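Local coordinates for DUF3298 domain-containing protein (Pseudomonas aeruginosa, PDB 4E72) that is of unknown function, belongs to the DUF3298 family and is probably an exported lipoprotein, at residues 140-145 / 174-179; 146-151 / 210-215. All coordinates share one frame; numbering follows the deposited sequence.

Contact 1: residues 140-145 / 174-179; sequences GQEEAF and FQRTPH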
ATOM      1  N   GLY A 140      18.273  -2.847  16.116  1.00 42.81           N
ATOM      2  CA  GLY A 140      17.749  -2.577  17.450  1.00 42.46           C
ATOM      3  C   GLY A 140      16.895  -1.321  17.577  1.00 43.49           C
ATOM      4  O   GLY A 140      16.451  -1.010  18.682  1.00 43.46           O
ATOM      5  N   GLN A 141      16.606  -0.602  16.470  1.00 38.04           N
ATOM      6  CA  GLN A 141      15.869   0.674  16.588  1.00 36.64           C
ATOM      7  C   GLN A 141      14.373   0.652  16.236  1.00 39.06           C
ATOM      8  O   GLN A 141      13.787   1.734  16.131  1.00 39.28           O
ATOM      9  CB  GLN A 141      16.560   1.794  15.781  1.00 37.36           C
ATOM     10  CG  GLN A 141      18.060   2.006  16.122  1.00 44.65           C
ATOM     11  CD  GLN A 141      18.357   2.088  17.609  1.00 56.77           C
ATOM     12  OE1 GLN A 141      18.964   1.187  18.199  1.00 57.69           O
ATOM     13  NE2 GLN A 141      17.927   3.159  18.249  1.00 41.75           N
ATOM     14  N   GLU A 142      13.733  -0.527  16.129  1.00 36.24           N
ATOM     15  CA  GLU A 142      12.297  -0.579  15.815  1.00 34.90           C
ATOM     16  C   GLU A 142      11.475   0.176  16.875  1.00 38.10           C
ATOM     17  O   GLU A 142      10.638   0.981  16.505  1.00 36.44           O
ATOM     18  CB  GLU A 142      11.794  -2.011  15.641  1.00 36.25           C
ATOM     19  CG  GLU A 142      10.374  -2.033  15.080  1.00 47.63           C
ATOM     20  CD  GLU A 142       9.809  -3.304  14.475  1.00 60.41           C
ATOM     21  OE1 GLU A 142      10.492  -4.352  14.504  1.00 54.04           O
ATOM     22  OE2 GLU A 142       8.679  -3.236  13.941  1.00 56.34           O
ATOM     23  N   GLU A 143      11.751  -0.047  18.168  1.00 37.28           N
ATOM     24  CA  GLU A 143      11.105   0.631  19.298  1.00 38.13           C
ATOM     25  C   GLU A 143      11.214   2.160  19.132  1.00 41.78           C
ATOM     26  O   GLU A 143      10.181   2.836  19.150  1.00 41.80           O
ATOM     27  CB  GLU A 143      11.746   0.191  20.623  1.00 40.84           C
ATOM     28  N   ALA A 144      12.447   2.685  18.861  1.00 36.25           N
ATOM     29  CA  ALA A 144      12.680   4.118  18.620  1.00 35.49           C
ATOM     30  C   ALA A 144      11.878   4.632  17.394  1.00 36.75           C
ATOM     31  O   ALA A 144      11.385   5.757  17.423  1.00 35.40           O
ATOM     32  CB  ALA A 144      14.165   4.385  18.423  1.00 36.64           C
ATOM     33  N   PHE A 145      11.728   3.804  16.339  1.00 33.25           N
ATOM     34  CA  PHE A 145      10.934   4.174  15.156  1.00 32.20           C
ATOM     35  C   PHE A 145       9.447   4.389  15.515  1.00 36.32           C
ATOM     36  O   PHE A 145       8.854   5.400  15.117  1.00 34.81           O
ATOM     37  CB  PHE A 145      11.055   3.111  14.055  1.00 33.28           C
ATOM     38  CG  PHE A 145      10.216   3.379  12.821  1.00 34.54           C
ATOM     39  CD1 PHE A 145      10.661   4.255  11.835  1.00 35.41           C
ATOM     40  CD2 PHE A 145       8.997   2.725  12.631  1.00 35.93           C
ATOM     41  CE1 PHE A 145       9.912   4.469  10.684  1.00 35.50           C
ATOM     42  CE2 PHE A 145       8.243   2.952  11.490  1.00 38.43           C
ATOM     43  CZ  PHE A 145       8.698   3.838  10.527  1.00 36.42           C
ATOM     44  N   PHE A 174      -3.373   4.871  19.223  1.00 38.89           N
ATOM     45  CA  PHE A 174      -2.325   4.701  18.238  1.00 36.85           C
ATOM     46  C   PHE A 174      -2.042   3.188  18.074  1.00 39.98           C
ATOM     47  O   PHE A 174      -2.143   2.413  19.036  1.00 40.50           O
ATOM     48  CB  PHE A 174      -1.073   5.493  18.638  1.00 38.19           C
ATOM     49  CG  PHE A 174       0.037   5.400  17.614  1.00 38.57           C
ATOM     50  CD1 PHE A 174      -0.177   5.780  16.292  1.00 39.69           C
ATOM     51  CD2 PHE A 174       1.272   4.859  17.953  1.00 40.29           C
ATOM     52  CE1 PHE A 174       0.840   5.667  15.344  1.00 39.42           C
ATOM     53  CE2 PHE A 174       2.283   4.733  16.994  1.00 41.74           C
ATOM     54  CZ  PHE A 174       2.069   5.160  15.706  1.00 38.07           C
ATOM     55  N   GLN A 175      -1.751   2.788  16.845  1.00 34.02           N
ATOM     56  CA  GLN A 175      -1.500   1.403  16.448  0.50 33.21           C
ATOM     57  C   GLN A 175      -0.353   1.374  15.469  1.00 35.03           C
ATOM     58  O   GLN A 175      -0.122   2.377  14.797  1.00 31.86           O
ATOM     59  CB  GLN A 175      -2.782   0.848  15.766  0.50 34.61           C
ATOM     60  CG  GLN A 175      -2.986  -0.655  15.890  0.50 50.71           C
ATOM     61  CD  GLN A 175      -3.992  -1.205  14.904  0.50 62.42           C
ATOM     62  OE1 GLN A 175      -5.128  -0.727  14.789  0.50 57.89           O
ATOM     63  NE2 GLN A 175      -3.612  -2.265  14.206  0.50 50.61           N
ATOM     64  N   ARG A 176       0.342   0.236  15.337  1.00 32.33           N
ATOM     65  CA  ARG A 176       1.385   0.131  14.319  1.00 31.17           C
ATOM     66  C   ARG A 176       0.707  -0.115  12.974  1.00 34.29           C
ATOM     67  O   ARG A 176      -0.477  -0.457  12.925  1.00 32.53           O
ATOM     68  CB  ARG A 176       2.371  -1.019  14.620  1.00 29.96           C
ATOM     69  CG  ARG A 176       3.319  -0.809  15.805  1.00 28.11           C
ATOM     70  CD  ARG A 176       4.182  -2.050  15.941  1.00 20.75           C
ATOM     71  NE  ARG A 176       5.085  -1.993  17.087  1.00 28.58           N
ATOM     72  CZ  ARG A 176       6.138  -2.790  17.242  1.00 44.35           C
ATOM     73  NH1 ARG A 176       6.415  -3.722  16.336  1.00 32.35           N
ATOM     74  NH2 ARG A 176       6.929  -2.654  18.299  1.00 25.20           N
ATOM     75  N   THR A 177       1.463  -0.011  11.893  1.00 31.39           N
ATOM     76  CA  THR A 177       0.951  -0.314  10.568  1.00 29.69           C
ATOM     77  C   THR A 177       2.001  -1.113   9.806  1.00 32.57           C
ATOM     78  O   THR A 177       3.171  -0.818   9.969  1.00 34.01           O
ATOM     79  CB  THR A 177       0.504   0.969   9.799  1.00 28.88           C
ATOM     80  OG1 THR A 177      -0.048   0.568   8.537  1.00 27.52           O
ATOM     81  CG2 THR A 177       1.646   2.000   9.583  1.00 24.90           C
ATOM     82  N   PRO A 178       1.632  -2.123   8.978  1.00 30.54           N
ATOM     83  CA  PRO A 178       2.654  -2.791   8.150  1.00 30.14           C
ATOM     84  C   PRO A 178       3.090  -1.944   6.933  1.00 32.99           C
ATOM     85  O   PRO A 178       4.071  -2.316   6.294  1.00 35.72           O
ATOM     86  CB  PRO A 178       1.957  -4.074   7.666  1.00 31.20           C
ATOM     87  CG  PRO A 178       0.549  -3.941   8.012  1.00 35.64           C
ATOM     88  CD  PRO A 178       0.278  -2.639   8.679  1.00 31.63           C
ATOM     89  N   HIS A 179       2.384  -0.826   6.605  1.00 25.85           N
ATOM     90  CA  HIS A 179       2.607  -0.023   5.379  1.00 24.18           C
ATOM     91  C   HIS A 179       3.403   1.238   5.638  1.00 29.83           C
ATOM     92  O   HIS A 179       2.873   2.269   6.066  1.00 30.93           O
ATOM     93  CB  HIS A 179       1.264   0.341   4.702  1.00 24.75           C
ATOM     94  CG  HIS A 179       0.201  -0.724   4.804  1.00 27.34           C
ATOM     95  ND1 HIS A 179       0.424  -2.024   4.348  1.00 28.55           N
ATOM     96  CD2 HIS A 179      -1.074  -0.626   5.243  1.00 29.80           C
ATOM     97  CE1 HIS A 179      -0.703  -2.676   4.554  1.00 28.74           C
ATOM     98  NE2 HIS A 179      -1.656  -1.868   5.045  1.00 29.52           N
TER
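E142 and R176 form a surface salt bridge between the first turn of helix 142-159 and the loop that leads from helix 166-171 into the three-stranded antiparallel sheet 179-181, 187-190, 205-208. Both segments belong to the DUF3298 region. The charged pair makes nearly all of the contact, and the buried surface is small, 80 Å² in all. E142 sends its extended chain out with CG anti to the backbone N (chi1 -170°), which brings its carboxylate near the loop. R176 leaves the loop toward the helix, and its chain is extended from CG to NE. The two side chains cross at about a right angle, and the carboxylate and guanidinium planes are 34° apart. The attraction is one of charge: the oxygen lies well out of the guanidinium plane, and no N-H is aimed at it.

Hydrogen bonds act beside the bridge. OE2 of E142 also accepts one from NE1 of W146, one turn on, which helps to place the carboxylate, and R176 packs against W146. Q141 is the N-cap, just before the helix, and its O accepts a bond from F145 N at 2.9 Å. The bridge itself spans 3.3 Å, from OE2 of E142 to NH1 of R176.

Contact 2: residues 146-151 / 210-215; sequences WKQAEL and YPRLNG
Q148 and R212 bury most of the surface here, with a smaller share from L151. Q148 leaves helix 142-159 toward the short 3-10 segment 210-212, and its side chain bends at chi2 (-50°). The bend sets the amide across the R212 side chain. CG of Q148 packs 3.4 Å from the backbone O of R212, and OE1 lies 3.4 Å from CB of the same arginine.

R212 bends at chi2 and chi3, and its CB, CD and NE all come close to OE1 of Q148. Q148 and R212 cross at about a right angle, with the amide and guanidinium planes 58° apart. OE1 sits at the guanidinium edge, near its plane. NE of R212 gives it a weak hydrogen bond of 3.4 Å, with an N-H...O angle of 134°. The bond is long and bent, and packing accounts for much of the contact.

L151, about one turn further along the helix, adds an apolar touch. Its CD2 lies 3.7 Å from CD of R212, on the aliphatic part of that chain. The buried L213 reaches the helix more loosely, its CD2 4.4 Å from CB of Q148. L213 and Q148 both also touch I208 of strand 205-208. In the turn, L213 N bonds to Y210 O at 2.8 Å. The arrangement is helix-to-turn packing: a 3-10 turn that follows strand 205-208 lies against the flank of helix 142-159.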
ATOM      1  N   TRP A 146       8.857   3.467  16.288  1.00 33.82           N
ATOM      2  CA  TRP A 146       7.440   3.601  16.608  1.00 33.82           C
ATOM      3  C   TRP A 146       7.217   4.725  17.622  1.00 40.35           C
ATOM      4  O   TRP A 146       6.127   5.297  17.631  1.00 40.62           O
ATOM      5  CB  TRP A 146       6.801   2.267  17.017  1.00 30.94           C
ATOM      6  CG  TRP A 146       6.783   1.289  15.874  1.00 30.35           C
ATOM      7  CD1 TRP A 146       7.601   0.210  15.712  1.00 33.58           C
ATOM      8  CD2 TRP A 146       5.991   1.378  14.672  1.00 28.26           C
ATOM      9  NE1 TRP A 146       7.326  -0.417  14.520  1.00 32.00           N
ATOM     10  CE2 TRP A 146       6.365   0.297  13.846  1.00 31.52           C
ATOM     11  CE3 TRP A 146       4.988   2.255  14.222  1.00 27.71           C
ATOM     12  CZ2 TRP A 146       5.766   0.065  12.602  1.00 29.25           C
ATOM     13  CZ3 TRP A 146       4.432   2.053  12.975  1.00 27.87           C
ATOM     14  CH2 TRP A 146       4.813   0.964  12.178  1.00 28.21           C
ATOM     15  N   LYS A 147       8.266   5.121  18.377  1.00 37.80           N
ATOM     16  CA  LYS A 147       8.192   6.278  19.278  1.00 38.86           C
ATOM     17  C   LYS A 147       8.055   7.553  18.462  1.00 41.76           C
ATOM     18  O   LYS A 147       7.272   8.414  18.849  1.00 43.35           O
ATOM     19  CB  LYS A 147       9.409   6.370  20.218  1.00 43.80           C
ATOM     20  CG  LYS A 147       9.421   5.290  21.300  1.00 63.94           C
ATOM     21  CD  LYS A 147       8.528   5.591  22.502  1.00 77.25           C
ATOM     22  CE  LYS A 147       8.733   4.586  23.620  1.00 92.72           C
ATOM     23  NZ  LYS A 147      10.071   4.711  24.277  1.00 95.57           N
ATOM     24  N   GLN A 148       8.758   7.650  17.302  1.00 36.15           N
ATOM     25  CA  GLN A 148       8.666   8.787  16.370  1.00 35.24           C
ATOM     26  C   GLN A 148       7.343   8.769  15.615  1.00 38.19           C
ATOM     27  O   GLN A 148       6.812   9.826  15.278  1.00 39.18           O
ATOM     28  CB  GLN A 148       9.843   8.816  15.377  1.00 36.57           C
ATOM     29  CG  GLN A 148      11.225   8.957  16.040  1.00 47.19           C
ATOM     30  CD  GLN A 148      11.292  10.086  17.038  1.00 59.39           C
ATOM     31  OE1 GLN A 148      11.083  11.250  16.698  1.00 54.71           O
ATOM     32  NE2 GLN A 148      11.530   9.757  18.305  1.00 49.80           N
ATOM     33  N   ALA A 149       6.810   7.570  15.359  1.00 35.06           N
ATOM     34  CA  ALA A 149       5.514   7.341  14.712  1.00 34.66           C
ATOM     35  C   ALA A 149       4.401   7.882  15.610  1.00 41.66           C
ATOM     36  O   ALA A 149       3.461   8.486  15.105  1.00 39.82           O
ATOM     37  CB  ALA A 149       5.317   5.854  14.455  1.00 34.07           C
ATOM     38  N   GLU A 150       4.543   7.689  16.957  1.00 41.70           N
ATOM     39  CA  GLU A 150       3.630   8.191  17.999  1.00 42.63           C
ATOM     40  C   GLU A 150       3.557   9.737  17.930  1.00 45.45           C
ATOM     41  O   GLU A 150       2.482  10.313  18.065  1.00 45.36           O
ATOM     42  CB  GLU A 150       4.115   7.750  19.397  1.00 45.08           C
ATOM     43  CG  GLU A 150       3.760   6.330  19.796  1.00 59.75           C
ATOM     44  CD  GLU A 150       4.563   5.682  20.916  1.00 86.51           C
ATOM     45  OE1 GLU A 150       4.631   6.261  22.025  1.00 73.29           O
ATOM     46  OE2 GLU A 150       5.067   4.555  20.699  1.00 82.63           O
ATOM     47  N   LEU A 151       4.707  10.391  17.718  1.00 40.14           N
ATOM     48  CA  LEU A 151       4.801  11.849  17.600  1.00 40.51           C
ATOM     49  C   LEU A 151       4.079  12.313  16.317  1.00 41.39           C
ATOM     50  O   LEU A 151       3.311  13.283  16.367  1.00 41.87           O
ATOM     51  CB  LEU A 151       6.290  12.292  17.628  1.00 41.23           C
ATOM     52  CG  LEU A 151       6.613  13.785  17.402  1.00 45.73           C
ATOM     53  CD1 LEU A 151       5.968  14.693  18.465  1.00 46.58           C
ATOM     54  CD2 LEU A 151       8.114  13.995  17.311  1.00 45.08           C
ATOM     55  N   TYR A 210      12.456  13.018   8.186  1.00 32.80           N
ATOM     56  CA  TYR A 210      13.772  12.333   8.244  1.00 34.54           C
ATOM     57  C   TYR A 210      14.719  12.848   9.373  1.00 40.09           C
ATOM     58  O   TYR A 210      15.361  11.999   9.981  1.00 39.31           O
ATOM     59  CB  TYR A 210      14.496  12.366   6.886  1.00 36.01           C
ATOM     60  CG  TYR A 210      13.896  11.366   5.917  1.00 36.26           C
ATOM     61  CD1 TYR A 210      14.287  10.030   5.930  1.00 36.92           C
ATOM     62  CD2 TYR A 210      12.870  11.733   5.056  1.00 36.59           C
ATOM     63  CE1 TYR A 210      13.734   9.104   5.045  1.00 35.54           C
ATOM     64  CE2 TYR A 210      12.306  10.816   4.171  1.00 36.00           C
ATOM     65  CZ  TYR A 210      12.734   9.502   4.170  1.00 40.97           C
ATOM     66  OH  TYR A 210      12.117   8.592   3.331  1.00 38.00           O
ATOM     67  N   PRO A 211      14.754  14.147   9.791  1.00 38.93           N
ATOM     68  CA  PRO A 211      15.658  14.516  10.904  1.00 40.48           C
ATOM     69  C   PRO A 211      15.259  13.895  12.249  1.00 45.48           C
ATOM     70  O   PRO A 211      16.098  13.842  13.153  1.00 46.39           O
ATOM     71  CB  PRO A 211      15.582  16.049  10.949  1.00 42.96           C
ATOM     72  CG  PRO A 211      15.088  16.449   9.598  1.00 47.14           C
ATOM     73  CD  PRO A 211      14.116  15.355   9.222  1.00 41.01           C
ATOM     74  N   ARG A 212      14.009  13.389  12.378  1.00 40.86           N
ATOM     75  CA  ARG A 212      13.558  12.698  13.593  1.00 40.31           C
ATOM     76  C   ARG A 212      14.019  11.234  13.560  1.00 41.71           C
ATOM     77  O   ARG A 212      13.865  10.511  14.556  1.00 41.34           O
ATOM     78  CB  ARG A 212      12.009  12.771  13.751  1.00 40.18           C
ATOM     79  CG  ARG A 212      11.488  14.194  13.986  1.00 50.00           C
ATOM     80  CD  ARG A 212      11.273  14.570  15.449  1.00 56.68           C
ATOM     81  NE  ARG A 212      12.413  14.311  16.331  1.00 70.59           N
ATOM     82  CZ  ARG A 212      13.471  15.106  16.465  1.00 85.33           C
ATOM     83  NH1 ARG A 212      13.572  16.219  15.747  1.00 78.14           N
ATOM     84  NH2 ARG A 212      14.444  14.786  17.306  1.00 66.52           N
ATOM     85  N   LEU A 213      14.581  10.795  12.413  1.00 36.77           N
ATOM     86  CA  LEU A 213      14.993   9.404  12.204  1.00 36.57           C
ATOM     87  C   LEU A 213      16.515   9.190  12.116  1.00 41.08           C
ATOM     88  O   LEU A 213      16.944   8.125  11.667  1.00 40.79           O
ATOM     89  CB  LEU A 213      14.310   8.867  10.934  1.00 35.18           C
ATOM     90  CG  LEU A 213      12.782   8.850  11.016  1.00 38.04           C
ATOM     91  CD1 LEU A 213      12.177   8.827   9.654  1.00 37.17           C
ATOM     92  CD2 LEU A 213      12.273   7.718  11.928  1.00 36.31           C
ATOM     93  N   ASN A 214      17.312  10.174  12.586  1.00 39.01           N
ATOM     94  CA  ASN A 214      18.768  10.115  12.635  1.00 40.12           C
ATOM     95  C   ASN A 214      19.170   9.035  13.609  1.00 46.97           C
ATOM     96  O   ASN A 214      18.819   9.124  14.790  1.00 51.08           O
ATOM     97  CB  ASN A 214      19.364  11.467  13.064  1.00 39.52           C
ATOM     98  CG  ASN A 214      19.266  12.569  12.039  1.00 55.60           C
ATOM     99  OD1 ASN A 214      19.529  12.389  10.846  1.00 45.75           O
ATOM    100  ND2 ASN A 214      18.973  13.766  12.504  1.00 52.61           N
ATOM    101  N   GLY A 215      19.830   7.994  13.113  1.00 39.98           N
ATOM    102  CA  GLY A 215      20.242   6.876  13.956  1.00 39.01           C
ATOM    103  C   GLY A 215      19.144   5.849  14.141  1.00 40.45           C
ATOM    104  O   GLY A 215      19.300   4.913  14.928  1.00 39.21           O
TER

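Helix 142-159 comes first in the chain and serves both contacts. Its first turn is used by contact 1 and the next turns by contact 2. Beyond it the chain passes through helix 166-171 and reaches 174-179, where contact 1 closes a loop with 28 residues between its segments. It then runs through the three-stranded antiparallel sheet to 210-215, where contact 2 closes a longer loop of 58. The two loops cross, since their segments alternate. Their centres are about 10 Å apart, and they touch in several places, among them F174 against A149 and E150. Together they tie the helix to the segments leading into strand 179-181 and out of strand 205-208, the outermost strands of that sheet.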